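Local coordinates for protein polyhedrin (Antheraea mylitta cypovirus 4, PDB 5A8S) that crystallises into the polyhedra, the micrometre-scale occlusion bodies of this insect virus, which probably embed its particles and protect them outside the host, at residues 70-73 / 74-77; 106-109 / 110-114. One frame throughout, in Å; residues are numbered along the deposited sequence.

Contact 1. Residues 70-73 / 74-77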
# COMPACT_ATOMS: atom_id res chain seq x y z
N GLU A 70 3.12 5.21 -13.09
CA GLU A 70 1.70 4.94 -12.80
C GLU A 70 0.82 5.90 -13.57
O GLU A 70 -0.30 5.56 -13.93
CB GLU A 70 1.40 5.05 -11.29
CG GLU A 70 2.01 3.93 -10.47
CD GLU A 70 1.85 4.12 -8.97
OE1 GLU A 70 1.99 5.26 -8.48
OE2 GLU A 70 1.58 3.12 -8.27
N LEU A 71 1.34 7.10 -13.83
CA LEU A 71 0.59 8.13 -14.52
C LEU A 71 0.50 7.92 -16.04
O LEU A 71 -0.34 8.51 -16.71
CB LEU A 71 1.21 9.51 -14.23
CG LEU A 71 0.93 10.08 -12.83
CD1 LEU A 71 1.80 11.30 -12.56
CD2 LEU A 71 -0.55 10.43 -12.67
N LEU A 72 1.37 7.07 -16.58
CA LEU A 72 1.43 6.87 -18.04
C LEU A 72 0.17 6.19 -18.60
O LEU A 72 -0.40 5.29 -17.98
CB LEU A 72 2.64 6.02 -18.43
CG LEU A 72 4.03 6.56 -18.07
CD1 LEU A 72 5.10 5.55 -18.49
CD2 LEU A 72 4.27 7.90 -18.74
N GLU A 73 -0.26 6.63 -19.77
CA GLU A 73 -1.34 5.96 -20.50
C GLU A 73 -1.05 4.46 -20.64
O GLU A 73 0.08 4.07 -20.94
CB GLU A 73 -1.47 6.61 -21.89
CG GLU A 73 -2.72 6.24 -22.65
CD GLU A 73 -2.81 6.95 -24.00
OE1 GLU A 73 -1.79 7.49 -24.49
OE2 GLU A 73 -3.91 6.96 -24.58
N ASP A 74 -2.07 3.66 -20.40
CA ASP A 74 -2.04 2.19 -20.53
C ASP A 74 -1.20 1.48 -19.51
O ASP A 74 -1.07 0.30 -19.62
CB ASP A 74 -1.71 1.75 -21.95
CG ASP A 74 -2.61 2.43 -22.92
OD1 ASP A 74 -3.79 2.49 -22.63
OD2 ASP A 74 -2.11 2.96 -23.89
N THR A 75 -0.71 2.17 -18.47
CA THR A 75 -0.21 1.45 -17.30
C THR A 75 -1.37 1.27 -16.29
O THR A 75 -2.35 1.96 -16.34
CB THR A 75 1.04 2.08 -16.61
OG1 THR A 75 0.68 3.30 -16.01
CG2 THR A 75 2.18 2.29 -17.57
N THR A 76 -1.22 0.29 -15.42
CA THR A 76 -2.17 0.07 -14.36
C THR A 76 -1.47 -0.04 -13.01
O THR A 76 -2.11 -0.07 -12.00
CB THR A 76 -3.01 -1.20 -14.59
OG1 THR A 76 -2.17 -2.35 -14.66
CG2 THR A 76 -3.82 -1.09 -15.85
N THR A 77 -0.13 -0.10 -13.04
CA THR A 77 0.71 -0.13 -11.84
C THR A 77 2.00 0.61 -12.15
O THR A 77 2.15 1.19 -13.22
CB THR A 77 1.10 -1.55 -11.47
OG1 THR A 77 1.74 -2.16 -12.60
CG2 THR A 77 -0.10 -2.37 -11.08
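Leu72 and Thr75 close a type II beta turn just past the helix 68-71, a worked example of how one carbonyl oxygen can organise a chain reversal. The Thr75 amide reaches Leu72 O at 3.2 Å along a nearly straight N-H line (164°). The hydroxyl of Thr75 approaches the same acceptor, with OG1 3.0 Å from Leu72 O, while Glu70 O lies 3.2 Å from Thr75 OG1 as well. Its single proton has a rival acceptor in Arg69 O, so its allegiance among these carbonyls is not settled. The torsion explains the reach: a chi1 of 68° sets OG1 between the backbone N and the carbonyl carbon, and this leaves the methyl beside the amide, where CG2 packs on Leu72 CB at 3.9 Å.

At the corner of the turn, Glu73 and Asp74 run side by side and point the same way, their carboxylate planes only 22° apart. Glu73 OE2 stands 4.4 Å from Asp74 OD2, a pairing of like charges. Arg50 NH1, bridging to both residues, would be expected to offset it, and Ser48 OG also bonds the glutamate, while Lys52 NZ donates to the oxygens of Glu70, Leu72 and Thr75, tying the end of the helix and the turn to the returning chain. The second subunit also takes part, with its Thr85 hydroxyl on Asp74 OD1 and its Asp78 carbonyl on Thr76 OG1.

Farther back, the two arms run almost antiparallel. The extended Glu70 side chain, whose OE1 accepts from Asn67 N, lays its aliphatic part over the returning backbone, with CG 3.7 Å from the carbonyl carbon C of Thr77.

Contact 2. Residues 106-109 / 110-114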
# COMPACT_ATOMS: atom_id res chain seq x y z
N GLU A 106 12.25 10.08 -26.89
CA GLU A 106 11.69 11.40 -27.21
C GLU A 106 11.69 12.31 -25.98
O GLU A 106 11.62 11.83 -24.85
CB GLU A 106 10.26 11.25 -27.75
CG GLU A 106 9.25 10.71 -26.75
CD GLU A 106 9.23 9.19 -26.64
OE1 GLU A 106 9.36 8.51 -27.67
OE2 GLU A 106 9.07 8.66 -25.52
N PRO A 107 11.77 13.63 -26.19
CA PRO A 107 11.74 14.54 -25.03
C PRO A 107 10.47 14.40 -24.18
O PRO A 107 10.55 14.48 -22.95
CB PRO A 107 11.82 15.93 -25.67
CG PRO A 107 12.64 15.68 -26.94
CD PRO A 107 12.13 14.34 -27.44
N TYR A 108 9.32 14.23 -24.82
CA TYR A 108 8.05 14.11 -24.11
C TYR A 108 7.40 12.80 -24.51
O TYR A 108 6.89 12.65 -25.61
CB TYR A 108 7.12 15.28 -24.44
CG TYR A 108 5.84 15.29 -23.62
CD1 TYR A 108 4.77 14.47 -23.95
CD2 TYR A 108 5.72 16.10 -22.49
CE1 TYR A 108 3.60 14.46 -23.19
CE2 TYR A 108 4.57 16.11 -21.72
CZ TYR A 108 3.51 15.29 -22.07
OH TYR A 108 2.36 15.30 -21.30
N ASP A 109 7.44 11.83 -23.60
CA ASP A 109 6.75 10.57 -23.81
C ASP A 109 5.27 10.90 -23.88
O ASP A 109 4.71 11.38 -22.90
CB ASP A 109 7.05 9.61 -22.64
CG ASP A 109 6.56 8.21 -22.91
OD1 ASP A 109 5.43 8.07 -23.43
OD2 ASP A 109 7.30 7.26 -22.60
N THR A 110 4.63 10.66 -25.03
CA THR A 110 3.28 11.20 -25.25
C THR A 110 2.21 10.48 -24.44
O THR A 110 1.05 10.87 -24.43
CB THR A 110 2.90 11.22 -26.75
OG1 THR A 110 3.01 9.90 -27.29
CG2 THR A 110 3.83 12.17 -27.53
N ARG A 111 2.63 9.42 -23.75
CA ARG A 111 1.78 8.75 -22.78
C ARG A 111 1.68 9.51 -21.47
O ARG A 111 0.88 9.17 -20.60
CB ARG A 111 2.33 7.35 -22.48
CG ARG A 111 2.29 6.39 -23.66
CD ARG A 111 2.99 5.09 -23.28
NE ARG A 111 4.37 5.31 -22.86
CZ ARG A 111 5.12 4.39 -22.25
NH1 ARG A 111 4.61 3.20 -21.99
NH2 ARG A 111 6.37 4.67 -21.91
N TYR A 112 2.51 10.53 -21.28
CA TYR A 112 2.44 11.27 -20.02
C TYR A 112 1.29 12.29 -20.08
O TYR A 112 1.11 12.94 -21.10
CB TYR A 112 3.76 11.97 -19.69
CG TYR A 112 3.71 12.63 -18.33
CD1 TYR A 112 4.02 11.91 -17.19
CD2 TYR A 112 3.29 13.94 -18.20
CE1 TYR A 112 3.93 12.50 -15.94
CE2 TYR A 112 3.20 14.53 -16.96
CZ TYR A 112 3.52 13.80 -15.83
OH TYR A 112 3.43 14.39 -14.59
N PRO A 113 0.51 12.42 -19.00
CA PRO A 113 -0.71 13.23 -19.10
C PRO A 113 -0.45 14.74 -19.09
O PRO A 113 0.56 15.20 -18.58
CB PRO A 113 -1.51 12.81 -17.87
CG PRO A 113 -0.45 12.44 -16.87
CD PRO A 113 0.66 11.82 -17.66
N MET A 114 -1.37 15.50 -19.69
CA MET A 114 -1.27 16.95 -19.71
C MET A 114 -1.71 17.57 -18.39
O MET A 114 -1.34 18.70 -18.06
CB MET A 114 -2.13 17.49 -20.86
CG MET A 114 -1.88 16.70 -22.15
SD MET A 114 -2.47 17.52 -23.62
CE MET A 114 -4.23 17.20 -23.50
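Asp109 and Arg111 face each other across the start of a type I beta turn, and their pairing shows how one aspartate can serve a salt bridge and a turn together. The charged contact is side-on and two-pronged: Arg111 NE donates to Asp109 OD1 at 3.0 Å, and Arg111 NH2 to Asp109 OD2 at 2.8 Å. Both oxygens lie essentially in the guanidinium plane and are met on their syn sides, with the two flat groups tilted 22° from one another. A bend at chi3 (-58°) turns the guanidinium edge toward the neighbouring carboxylate. Arg82 adds a second bridge to Asp109 OD2, and Asp80 takes Arg111 NH1, so the pair belongs to a wider charge network.

Hydrogen bonds to backbone fix the turn. Asp109 OD1 also accepts the Arg111 amide, at 3.1 Å and on its anti side, forming an Asx turn; nested over it, Tyr112 N reaches Asp109 O at 2.9 Å and closes the beta turn. A longer span is made by Tyr108, whose hydroxyl donates to Tyr112 O at 2.7 Å from well above that carbonyl's plane.

Van der Waals contacts accompany this last bond. The two tyrosine side chains cross at about a right angle, and Tyr108 OH meets the Tyr112 ring at its edge, 3.5 Å from CD2. Pro113 CD covers part of one face of the Tyr112 ring, whose own hydroxyl bonds Asn178 O.

The stretch forms the loop leading into strand 115-121. Asp109 touches Trp68 and Tyr112 touches Leu71, both on helix 68-71, with the Trp68 and Tyr112 rings tilted only about 15° apart, whereas Pro113 and Met114 lean on the end of strand 38-45.

Contact 1 has no fully exposed touching residue, whereas contact 2 runs from buried Asp109, Tyr112 and Pro113 to exposed Thr110 and Met114. Both share helix 68-71: contact 1 is its exit, while contact 2 packs against it. They meet directly, their centres about 12 Å apart, where Glu73 N probably bonds Arg111 O. Their means differ. In contact 1 backbone oxygens gather round a hydroxyl and a lysine, and an outside arginine answers its acidic pair; in contact 2 acid and base pair within the turn, with further charged partners outside it. The second subunit reaches contact 1, whereas contact 2, farther from the chain's centre, meets crystal neighbours instead.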